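Long-range contacts in esterase (PDB 5DWD), which probably hydrolyses carboxylic esters, as a bacterial carboxylesterase of the alpha/beta-hydrolase superfamily: residues His48-Ser52 with Cys82-Pro86; Asp53-Ile58 with Phe73-Asn77; Glu90-Leu94 with Gln140-Met144; Arg104-Glu109 with Leu165-Lys171; Leu115-Leu119 with Thr148-Leu152. One frame throughout, in Å; residues are numbered along the deposited sequence.

Followed from the N terminus, the chain first closes a loop at interaction 1, where the turn after strand 42-47 meets the hairpin loop 82-86. Interaction 2 is nested inside that loop and holds the start of helix 54-65 against the end of strand 71-74. Interactions 3, 4 and 5 all open after interaction 1 has closed. Interaction 3 brings the loop 90-94 to the start of helix 140-149 and crosses both interaction 4 and interaction 5. Interaction 4 joins helix 101-126 to the 165-171 region, and interaction 5, nested within it, packs the same long helix against the end of helix 140-149.

Interaction 1 of 5, residues His48-Ser52 with Cys82-Pro86; sequences HGYGS and CGGNP
The backbone oxygen of Gly51 takes a hydrogen bond from ND2 of Asn85 (2.9 Å), met in the carbonyl plane on a lone pair, although the N-H...O angle is only 140°. Beside this bond, the Tyr50 ring lies across Cys82. The thiol sulfur SG sits over one ring face, displaced toward the rim, and is 3.3 Å from Tyr50 CZ, a sulfur-aromatic contact. Tyr50 reaches it with CG anti to the backbone N (chi1 179°), which carries the phenol out along the hairpin loop. Gly51 lies beside the sulfur, its CA 3.6 Å from Cys82 SG, at a positive phi within the type II turn Gly49-Ser52. That turn is tightened at Gly49 O, which accepts from His48 ND1 and from Ser52 N on opposite faces of its plane. Across the contact, a type I turn from Cys82 to Asn85 presents the amide. Tyr50, Gly84 and Asn85 belong to the pocket that holds a polyether, probably from the crystallisation liquor, and Asn85 ND2 also binds a glycerol. One amide bond and a polarisable sulfur against an aromatic face join the two loops, which probably limits how far Tyr50 and Asn85 can shift at the pocket.

Interaction 2 of 5, residues Asp53-Ile58 with Phe73-Asn77; sequences DGRDLI and FVAPN
Gly54 N donates to OD1 of Asn77 over 2.8 Å, a nearly straight bond (163°) that reaches the oxygen slightly tilted from the carbonyl plane. The same oxygen is gripped a second time by a water, 2.6 Å from Asn77 OD1, which in turn accepts from Arg55 N. Two of the first amides of helix 54-65 are therefore served by one side chain, directly and through water. Beside them the chains come very close: Gly54 CA lies 3.3 Å from Ala75 O in a CA-H...O contact, and a side chain on Gly54 would run into that oxygen. Further along, Ala75 CB touches Gly54 O, while Ile58 CD1 stands 4.0 Å from Ala75 CB and also reaches Phe73 CB. The contact lies within a right-handed beta-alpha-beta crossover, strand 42-47 to helix 54-65 to strand 71-74, the start of the helix lying against the end of the second strand. Asp53 is the N-cap, its OD1 accepting from Asp56 N at 2.8 Å; chi1 of 69° swings the carboxylate back over the first turn. A leucine in place of Asn77 would probably leave Gly54 N without its acceptor and the bridging water without one of its holds. Behind the amide, Asn77 ND2 is tied to Ser29 OG, and Asn77 also pairs through its backbone with Ser29.

Interaction 3 of 5, residues Glu90-Leu94 with Gln140-Met144; sequences EWFPL and QGAMM
The start of helix 140-149, which includes the last glycine, Gly141, of what is probably the nucleophile elbow of an alpha/beta hydrolase, is met here by the loop that follows strand 89-90. Gln140 carries most of the contact, its chain extended from a CG anti to the backbone N (chi1 -170°) so that the amide reaches the loop backbone. Its OE1 accepts from Trp91 N at 2.8 Å, the donor standing above the carbonyl plane rather than on a lone pair. On the other side of the amide, NE2 makes a weak bond to Phe92 O (3.1 Å). One side chain thus reads two successive residues, and the paired use of its oxygen and nitrogen limits rotation of the amide. NE2 also rests over one face of the Phe92 ring, 3.3 Å from CE1, with Gln140 CG over the same ring off-centre as a CH-pi contact. Met144 comes to the edge of that ring, SD being 3.8 Å from Phe92 CE2 in a Met-aromatic contact, while its CG packs on Trp91 CB at 3.9 Å. The indole NE1 is bonded elsewhere, to His48 O in the turn after strand 42-47. Phe92 and Leu94 lean on Arg104 and Ala103 of helix 101-126, and Met144 carries helix 140-149 against Ala111 and Leu115 of that same helix, with Phe92 touching both helices.

Interaction 4 of 5, residues Arg104-Glu109 with Leu165-Lys171; sequences RLAGAE and LIVAPEK
With CG anti to the carbonyl carbon (chi1 -71°) and the chain extended as far as NE, Arg104 brings its guanidinium to Leu165, whose CD2 comes over one face, 3.5 Å from Arg104 NH1. The contact joins helix 101-126 to the loop after strand 158-162 and the start of helix 169-175, on the flank of the alpha/beta-hydrolase core. Arg104 belongs to the pocket occupied by the polyether: its NH2 bonds to that ligand, and the nearby Arg100 lines the same site. Val167 supplies most of the apolar contact. Its CG1 rests against the helix backbone, 3.4 Å from Arg104 O, and lies 3.9 Å from Ala108 CB, while CG2 touches Arg104 CB. Leu105 extends this patch, CD2 meeting Ala168 CB at 3.6 Å, where Ala168 occupies the N-cap position of the helix that follows. Tyr147 of helix 140-149 packs against Ala108, Glu109 and Lys171. At the solvent margin Lys171 bends at its last two torsions (chi3 -79°) and crosses Glu109 at about a right angle, closing a salt bridge: NZ lies 3.0 Å from Glu109 OE1, on the syn lone pair of that oxygen.

Interaction 5 of 5, residues Leu115-Leu119 with Thr148-Leu152; sequences LDAFL and TGLRL
Thr148 meets Leu115 first: its hydroxyl OG1 lies 3.7 Å from Leu115 CD2, and its methyl CG2 is 4.0 Å from Leu115 CG. With CG2 anti to the backbone N (chi1 -62° for OG1), the methyl turns toward helix 101-126 and also touches Leu119 CD1 tip to tip at 4.2 Å. The hydroxyl has its polar partner in His112 ND1, about one turn before Leu115, so this buried hydroxyl is satisfied. The carbonyl of Thr148 is linked to Asp116 by a water that donates to both, 2.9 Å from Thr148 O and 3.0 Å from Asp116 OD1. Here two helices that flank one face of the alpha/beta-hydrolase sheet, 101-126 and 140-149, pack side by side, Leu115 and Leu119 also reaching down to Leu47 and Val45 of strand 42-47. An alanine at Leu115 is likely to open a gap beside the threonine methyl and to leave the sheet residue Leu47 less well packed. From Gly149 the chain makes a type I turn to Leu152, in which Arg151 turns outward to a salt bridge with Glu175. Leu152 then comes back to the first helix: its side chain and that of Asp116 pass each other in opposite directions, Leu152 CD2 3.4 Å from Asp116 OD1, and CD1 is 4.4 Å from Leu119 CD1, while Trp123 packs against the same leucine.

Interaction 1 of 5, residues His48-Ser52 with Cys82-Pro86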
# COMPACT_ATOMS: atom_id res chain seq x y z
N HIS B 48 -1.12 20.30 12.70
CA HIS B 48 -1.42 20.65 14.14
C HIS B 48 -2.83 20.33 14.60
O HIS B 48 -3.75 20.07 13.79
CB HIS B 48 -1.05 22.10 14.42
CG HIS B 48 -1.94 23.08 13.74
ND1 HIS B 48 -3.23 23.31 14.17
CD2 HIS B 48 -1.77 23.84 12.62
CE1 HIS B 48 -3.79 24.24 13.41
NE2 HIS B 48 -2.95 24.53 12.43
N GLY B 49 -3.01 20.36 15.93
CA GLY B 49 -4.31 20.12 16.53
C GLY B 49 -5.15 21.37 16.66
O GLY B 49 -4.73 22.50 16.36
N TYR B 50 -6.36 21.18 17.19
CA TYR B 50 -7.28 22.27 17.38
C TYR B 50 -6.75 23.26 18.37
O TYR B 50 -6.31 22.90 19.46
CB TYR B 50 -8.61 21.70 17.92
CG TYR B 50 -9.70 22.70 18.20
CD1 TYR B 50 -10.62 23.09 17.14
CD2 TYR B 50 -9.88 23.24 19.43
CE1 TYR B 50 -11.64 24.01 17.40
CE2 TYR B 50 -10.96 24.16 19.69
CZ TYR B 50 -11.78 24.55 18.67
OH TYR B 50 -12.83 25.46 18.93
N GLY B 51 -6.63 24.52 17.94
CA GLY B 51 -6.15 25.60 18.73
C GLY B 51 -4.64 25.80 18.75
O GLY B 51 -4.18 26.72 19.43
N SER B 52 -3.96 25.01 17.91
CA SER B 52 -2.50 25.07 17.77
C SER B 52 -2.18 25.76 16.47
O SER B 52 -3.02 26.51 15.97
CB SER B 52 -1.96 23.66 17.92
OG SER B 52 -0.57 23.57 17.75
N CYS B 82 -9.12 29.50 15.24
CA CYS B 82 -9.76 28.59 16.16
C CYS B 82 -10.84 29.29 16.98
O CYS B 82 -10.56 30.32 17.64
CB CYS B 82 -8.73 28.00 17.11
SG CYS B 82 -9.44 26.91 18.38
N GLY B 83 -12.06 28.77 16.93
CA GLY B 83 -13.17 29.43 17.67
C GLY B 83 -12.97 29.57 19.17
O GLY B 83 -13.53 30.53 19.79
N GLY B 84 -12.16 28.68 19.76
CA GLY B 84 -11.87 28.63 21.17
C GLY B 84 -10.58 29.30 21.57
O GLY B 84 -10.36 29.55 22.75
N ASN B 85 -9.73 29.64 20.60
CA ASN B 85 -8.42 30.21 20.89
C ASN B 85 -8.06 31.10 19.74
O ASN B 85 -7.50 30.61 18.71
CB ASN B 85 -7.29 29.17 21.13
CG ASN B 85 -5.93 29.82 21.22
OD1 ASN B 85 -5.83 31.00 21.54
ND2 ASN B 85 -4.85 29.06 20.96
N PRO B 86 -8.34 32.39 19.85
CA PRO B 86 -8.13 33.26 18.69
C PRO B 86 -6.66 33.43 18.27
O PRO B 86 -6.41 34.00 17.20
CB PRO B 86 -8.70 34.60 19.19
CG PRO B 86 -8.59 34.57 20.65
CD PRO B 86 -8.88 33.11 21.01

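Interaction 2 of 5, residues Asp53-Ile58 with Phe73-Asn77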
# COMPACT_ATOMS: atom_id res chain seq x y z
N ASP B 53 -0.96 25.56 15.98
CA ASP B 53 -0.51 26.21 14.77
C ASP B 53 0.70 25.49 14.22
O ASP B 53 1.24 24.59 14.84
CB ASP B 53 -0.23 27.70 14.98
CG ASP B 53 0.93 28.02 15.83
OD1 ASP B 53 1.75 27.23 16.27
OD2 ASP B 53 1.06 29.23 16.21
N GLY B 54 1.11 25.87 13.02
CA GLY B 54 2.26 25.23 12.45
C GLY B 54 3.57 25.46 13.18
O GLY B 54 4.40 24.54 13.20
N ARG B 55 3.78 26.64 13.78
CA ARG B 55 4.89 26.94 14.55
C ARG B 55 5.10 25.96 15.70
O ARG B 55 6.22 25.56 16.05
CB ARG B 55 4.79 28.39 15.01
CG ARG B 55 5.85 28.85 15.97
CD ARG B 55 5.53 30.26 16.45
NE ARG B 55 6.37 30.64 17.58
CZ ARG B 55 7.65 31.02 17.52
NH1 ARG B 55 8.32 31.09 16.35
NH2 ARG B 55 8.28 31.33 18.65
N ASP B 56 4.00 25.49 16.25
CA ASP B 56 4.11 24.49 17.27
C ASP B 56 4.68 23.15 16.73
O ASP B 56 5.50 22.53 17.37
CB ASP B 56 2.71 24.15 17.87
CG ASP B 56 2.18 25.20 18.84
OD1 ASP B 56 2.94 26.04 19.41
OD2 ASP B 56 0.95 25.15 19.10
N LEU B 57 4.13 22.74 15.62
CA LEU B 57 4.41 21.39 15.08
C LEU B 57 5.70 21.35 14.36
O LEU B 57 6.23 20.24 14.16
CB LEU B 57 3.34 20.94 14.13
CG LEU B 57 2.26 20.06 14.64
CD1 LEU B 57 2.70 18.64 14.71
CD2 LEU B 57 1.67 20.61 15.94
N ILE B 58 6.21 22.49 13.87
CA ILE B 58 7.48 22.46 13.15
C ILE B 58 8.60 22.07 14.13
O ILE B 58 9.65 21.61 13.69
CB ILE B 58 7.81 23.80 12.45
CG1 ILE B 58 8.82 23.60 11.30
CG2 ILE B 58 8.30 24.86 13.42
CD1 ILE B 58 8.28 22.74 10.17
N PHE B 73 10.58 19.51 5.84
CA PHE B 73 9.44 19.50 6.79
C PHE B 73 8.58 20.73 6.54
O PHE B 73 9.06 21.86 6.47
CB PHE B 73 9.94 19.47 8.21
CG PHE B 73 10.72 18.25 8.53
CD1 PHE B 73 12.13 18.19 8.29
CD2 PHE B 73 10.10 17.16 9.11
CE1 PHE B 73 12.81 16.98 8.61
CE2 PHE B 73 10.77 16.01 9.37
CZ PHE B 73 12.13 15.90 9.13
N VAL B 74 7.25 20.56 6.56
CA VAL B 74 6.36 21.68 6.34
C VAL B 74 5.24 21.53 7.38
O VAL B 74 4.76 20.41 7.51
CB VAL B 74 5.74 21.63 4.95
CG1 VAL B 74 4.80 22.78 4.72
CG2 VAL B 74 6.83 21.73 3.88
N ALA B 75 4.85 22.64 8.01
CA ALA B 75 3.74 22.60 9.02
C ALA B 75 2.74 23.73 8.71
O ALA B 75 2.91 24.83 9.24
CB ALA B 75 4.29 22.80 10.39
N PRO B 76 1.71 23.46 7.89
CA PRO B 76 0.76 24.52 7.56
C PRO B 76 -0.12 24.91 8.69
O PRO B 76 -0.51 24.05 9.52
CB PRO B 76 -0.06 23.94 6.45
CG PRO B 76 0.10 22.46 6.62
CD PRO B 76 1.44 22.23 7.17
N ASN B 77 -0.41 26.20 8.75
CA ASN B 77 -1.50 26.63 9.62
C ASN B 77 -2.83 26.17 9.00
O ASN B 77 -3.03 26.32 7.81
CB ASN B 77 -1.51 28.12 9.81
CG ASN B 77 -0.28 28.64 10.46
OD1 ASN B 77 0.21 28.09 11.49
ND2 ASN B 77 0.21 29.78 9.95
O HOH W 1 2.26 29.07 12.82

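Interaction 3 of 5, residues Glu90-Leu94 with Gln140-Met144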
# COMPACT_ATOMS: atom_id res chain seq x y z
N GLU B 90 -7.89 26.20 13.52
CA GLU B 90 -8.65 24.97 13.51
C GLU B 90 -8.81 24.46 12.11
O GLU B 90 -8.92 25.29 11.15
CB GLU B 90 -10.05 25.14 14.18
CG GLU B 90 -10.94 26.16 13.44
CD GLU B 90 -12.24 26.52 14.11
OE1 GLU B 90 -12.29 26.50 15.36
OE2 GLU B 90 -13.23 26.82 13.33
N TRP B 91 -8.78 23.14 11.92
CA TRP B 91 -9.09 22.56 10.63
C TRP B 91 -10.60 22.70 10.39
O TRP B 91 -11.06 22.80 9.24
CB TRP B 91 -8.61 21.07 10.54
CG TRP B 91 -7.16 20.97 10.62
CD1 TRP B 91 -6.38 20.72 11.75
CD2 TRP B 91 -6.25 21.25 9.55
NE1 TRP B 91 -5.08 20.84 11.39
CE2 TRP B 91 -4.95 21.17 10.09
CE3 TRP B 91 -6.41 21.58 8.20
CZ2 TRP B 91 -3.81 21.41 9.32
CZ3 TRP B 91 -5.26 21.82 7.43
CH2 TRP B 91 -3.98 21.72 8.00
N PHE B 92 -11.35 22.61 11.47
CA PHE B 92 -12.81 22.71 11.44
C PHE B 92 -13.30 23.02 12.83
O PHE B 92 -12.57 22.78 13.81
CB PHE B 92 -13.51 21.46 10.86
CG PHE B 92 -13.09 20.15 11.51
CD1 PHE B 92 -13.71 19.69 12.68
CD2 PHE B 92 -12.12 19.32 10.94
CE1 PHE B 92 -13.36 18.48 13.27
CE2 PHE B 92 -11.78 18.12 11.51
CZ PHE B 92 -12.44 17.70 12.66
N PRO B 93 -14.52 23.61 12.93
CA PRO B 93 -15.01 24.06 14.25
C PRO B 93 -15.53 22.92 15.07
O PRO B 93 -15.89 21.83 14.55
CB PRO B 93 -16.15 25.05 13.90
CG PRO B 93 -16.51 24.73 12.53
CD PRO B 93 -15.34 24.15 11.81
N LEU B 94 -15.43 23.14 16.39
CA LEU B 94 -15.92 22.22 17.37
C LEU B 94 -16.83 22.93 18.35
O LEU B 94 -16.59 24.11 18.68
CB LEU B 94 -14.79 21.60 18.16
CG LEU B 94 -13.87 20.62 17.38
CD1 LEU B 94 -12.70 20.21 18.30
CD2 LEU B 94 -14.62 19.45 16.80
N GLN B 140 -6.71 16.78 16.16
CA GLN B 140 -7.53 17.10 14.98
C GLN B 140 -6.71 16.96 13.67
O GLN B 140 -7.20 16.53 12.66
CB GLN B 140 -8.07 18.56 15.08
CG GLN B 140 -9.13 18.82 13.99
CD GLN B 140 -9.79 20.20 14.15
OE1 GLN B 140 -9.14 21.22 13.95
NE2 GLN B 140 -10.97 20.23 14.72
N GLY B 141 -5.39 17.28 13.74
CA GLY B 141 -4.54 17.07 12.59
C GLY B 141 -4.35 15.65 12.22
O GLY B 141 -4.13 15.33 11.05
N ALA B 142 -4.33 14.75 13.23
CA ALA B 142 -4.27 13.33 12.98
C ALA B 142 -5.53 12.83 12.29
O ALA B 142 -5.51 11.98 11.41
CB ALA B 142 -3.99 12.58 14.29
N MET B 143 -6.67 13.37 12.70
CA MET B 143 -7.96 13.01 12.12
C MET B 143 -7.92 13.41 10.64
O MET B 143 -8.35 12.62 9.78
CB MET B 143 -9.07 13.70 12.86
CG MET B 143 -9.28 13.18 14.27
SD MET B 143 -10.51 14.20 15.13
CE MET B 143 -9.98 13.96 16.82
N MET B 144 -7.39 14.59 10.36
CA MET B 144 -7.28 15.03 8.98
C MET B 144 -6.26 14.26 8.19
O MET B 144 -6.46 14.01 7.01
CB MET B 144 -7.03 16.54 8.89
CG MET B 144 -8.19 17.46 9.26
SD MET B 144 -9.73 17.03 8.52
CE MET B 144 -9.29 17.17 6.76

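Interaction 4 of 5, residues Arg104-Glu109 with Leu165-Lys171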
# COMPACT_ATOMS: atom_id res chain seq x y z
N ARG B 104 -17.25 16.75 13.84
CA ARG B 104 -16.15 16.08 13.09
C ARG B 104 -16.56 15.61 11.69
O ARG B 104 -15.82 15.76 10.70
CB ARG B 104 -15.63 14.89 13.87
CG ARG B 104 -14.86 15.27 15.12
CD ARG B 104 -14.70 14.07 15.99
NE ARG B 104 -13.94 14.34 17.20
CZ ARG B 104 -13.87 13.51 18.26
NH1 ARG B 104 -14.54 12.39 18.29
NH2 ARG B 104 -13.11 13.81 19.31
N LEU B 105 -17.77 15.01 11.62
CA LEU B 105 -18.26 14.55 10.36
C LEU B 105 -18.39 15.67 9.33
O LEU B 105 -17.82 15.55 8.24
CB LEU B 105 -19.60 13.85 10.50
CG LEU B 105 -19.66 12.54 11.29
CD1 LEU B 105 -21.11 12.10 11.52
CD2 LEU B 105 -18.96 11.42 10.56
N ALA B 106 -19.04 16.77 9.69
CA ALA B 106 -19.20 17.90 8.75
C ALA B 106 -17.87 18.57 8.49
O ALA B 106 -17.53 18.99 7.39
CB ALA B 106 -20.17 18.90 9.31
N GLY B 107 -17.14 18.73 9.57
CA GLY B 107 -15.89 19.43 9.53
C GLY B 107 -14.81 18.77 8.70
O GLY B 107 -14.13 19.46 7.95
N ALA B 108 -14.59 17.47 8.88
CA ALA B 108 -13.60 16.81 8.03
C ALA B 108 -13.96 16.90 6.55
O ALA B 108 -13.11 17.12 5.71
CB ALA B 108 -13.43 15.38 8.46
N GLU B 109 -15.25 16.78 6.25
CA GLU B 109 -15.67 16.90 4.85
C GLU B 109 -15.46 18.28 4.25
O GLU B 109 -15.09 18.41 3.11
CB GLU B 109 -17.09 16.45 4.70
CG GLU B 109 -17.33 16.13 3.25
CD GLU B 109 -18.50 15.24 3.09
OE1 GLU B 109 -18.33 14.01 3.30
OE2 GLU B 109 -19.57 15.78 2.75
N LEU B 165 -8.26 9.55 15.47
CA LEU B 165 -9.28 8.53 15.27
C LEU B 165 -9.71 8.65 13.80
O LEU B 165 -9.32 9.56 13.13
CB LEU B 165 -10.46 8.73 16.24
CG LEU B 165 -11.07 10.12 16.35
CD1 LEU B 165 -11.95 10.50 15.15
CD2 LEU B 165 -11.89 10.24 17.63
N ILE B 166 -10.56 7.71 13.37
CA ILE B 166 -11.17 7.70 12.04
C ILE B 166 -12.48 8.44 12.11
O ILE B 166 -13.39 7.98 12.84
CB ILE B 166 -11.37 6.32 11.48
CG1 ILE B 166 -10.07 5.62 11.27
CG2 ILE B 166 -12.02 6.42 10.11
CD1 ILE B 166 -10.20 4.11 11.00
N VAL B 167 -12.57 9.58 11.43
CA VAL B 167 -13.85 10.29 11.30
C VAL B 167 -14.60 9.58 10.14
O VAL B 167 -14.08 9.42 9.04
CB VAL B 167 -13.66 11.79 10.94
CG1 VAL B 167 -14.99 12.50 10.61
CG2 VAL B 167 -12.98 12.50 12.10
N ALA B 168 -15.83 9.18 10.40
CA ALA B 168 -16.72 8.60 9.36
C ALA B 168 -16.19 7.25 8.78
O ALA B 168 -15.96 7.12 7.61
CB ALA B 168 -16.93 9.63 8.24
N PRO B 169 -16.00 6.27 9.63
CA PRO B 169 -15.47 4.96 9.23
C PRO B 169 -16.35 4.24 8.18
O PRO B 169 -15.83 3.64 7.26
CB PRO B 169 -15.34 4.22 10.55
CG PRO B 169 -16.32 4.89 11.41
CD PRO B 169 -16.33 6.32 11.07
N GLU B 170 -17.66 4.38 8.24
CA GLU B 170 -18.51 3.89 7.10
C GLU B 170 -18.27 4.62 5.74
O GLU B 170 -18.18 3.99 4.68
CB GLU B 170 -20.02 3.88 7.50
N LYS B 171 -18.09 5.92 5.75
CA LYS B 171 -17.74 6.63 4.55
C LYS B 171 -16.37 6.16 4.01
O LYS B 171 -16.18 6.06 2.79
CB LYS B 171 -17.74 8.15 4.83
CG LYS B 171 -18.14 8.98 3.65
CD LYS B 171 -17.79 10.46 3.79
CE LYS B 171 -18.80 11.15 4.67
NZ LYS B 171 -20.00 11.62 3.92

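Interaction 5 of 5, residues Leu115-Leu119 with Thr148-Leu152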
# COMPACT_ATOMS: atom_id res chain seq x y z
N LEU B 115 -7.20 20.78 2.51
CA LEU B 115 -5.95 20.06 2.74
C LEU B 115 -5.45 19.37 1.45
O LEU B 115 -4.27 19.40 1.15
CB LEU B 115 -6.12 19.01 3.91
CG LEU B 115 -4.86 18.24 4.26
CD1 LEU B 115 -3.71 19.20 4.50
CD2 LEU B 115 -5.22 17.40 5.49
N ASP B 116 -6.36 18.78 0.69
CA ASP B 116 -6.04 18.14 -0.56
C ASP B 116 -5.39 19.15 -1.51
O ASP B 116 -4.35 18.88 -2.14
CB ASP B 116 -7.35 17.61 -1.17
CG ASP B 116 -7.10 16.57 -2.18
OD1 ASP B 116 -6.37 15.61 -1.87
OD2 ASP B 116 -7.56 16.77 -3.30
N ALA B 117 -5.97 20.34 -1.57
CA ALA B 117 -5.38 21.38 -2.46
C ALA B 117 -4.02 21.85 -2.01
O ALA B 117 -3.12 22.03 -2.83
CB ALA B 117 -6.35 22.52 -2.63
N PHE B 118 -3.83 21.95 -0.69
CA PHE B 118 -2.53 22.32 -0.14
C PHE B 118 -1.46 21.35 -0.52
O PHE B 118 -0.32 21.70 -0.88
CB PHE B 118 -2.58 22.47 1.37
CG PHE B 118 -1.22 22.59 1.99
CD1 PHE B 118 -0.50 23.79 1.94
CD2 PHE B 118 -0.60 21.48 2.61
CE1 PHE B 118 0.74 23.92 2.53
CE2 PHE B 118 0.68 21.61 3.12
CZ PHE B 118 1.33 22.82 3.09
N LEU B 119 -1.80 20.04 -0.40
CA LEU B 119 -0.86 19.02 -0.74
C LEU B 119 -0.47 19.10 -2.25
O LEU B 119 0.73 19.08 -2.61
CB LEU B 119 -1.41 17.64 -0.42
CG LEU B 119 -1.52 17.36 1.11
CD1 LEU B 119 -2.24 16.05 1.28
CD2 LEU B 119 -0.17 17.30 1.78
N THR B 148 -7.96 12.75 4.81
CA THR B 148 -7.41 13.18 3.50
C THR B 148 -6.43 12.17 2.96
O THR B 148 -6.46 11.83 1.79
CB THR B 148 -6.84 14.57 3.57
OG1 THR B 148 -7.93 15.44 3.91
CG2 THR B 148 -6.18 14.99 2.25
N GLY B 149 -5.51 11.65 3.82
CA GLY B 149 -4.45 10.79 3.34
C GLY B 149 -4.96 9.54 2.63
O GLY B 149 -4.42 9.13 1.65
N LEU B 150 -6.00 8.95 3.18
CA LEU B 150 -6.54 7.67 2.69
C LEU B 150 -7.43 7.90 1.50
O LEU B 150 -7.75 6.93 0.83
CB LEU B 150 -7.27 6.87 3.79
CG LEU B 150 -6.30 6.45 4.90
CD1 LEU B 150 -7.09 5.74 5.99
CD2 LEU B 150 -5.15 5.55 4.41
N ARG B 151 -7.74 9.14 1.21
CA ARG B 151 -8.58 9.47 0.00
C ARG B 151 -7.71 9.94 -1.18
O ARG B 151 -8.27 10.25 -2.25
CB ARG B 151 -9.61 10.49 0.38
CG ARG B 151 -10.77 9.93 1.20
CD ARG B 151 -11.76 11.04 1.68
NE ARG B 151 -12.91 10.45 2.32
CZ ARG B 151 -12.95 9.91 3.53
NH1 ARG B 151 -11.84 9.86 4.32
NH2 ARG B 151 -14.10 9.39 3.99
N LEU B 152 -6.41 10.04 -1.02
CA LEU B 152 -5.52 10.39 -2.13
C LEU B 152 -5.46 9.25 -3.15
O LEU B 152 -5.32 8.11 -2.81
CB LEU B 152 -4.10 10.63 -1.62
CG LEU B 152 -3.94 11.88 -0.80
CD1 LEU B 152 -2.60 11.88 -0.11
CD2 LEU B 152 -4.07 13.10 -1.70
O HOH W 2 -7.38 13.07 -0.62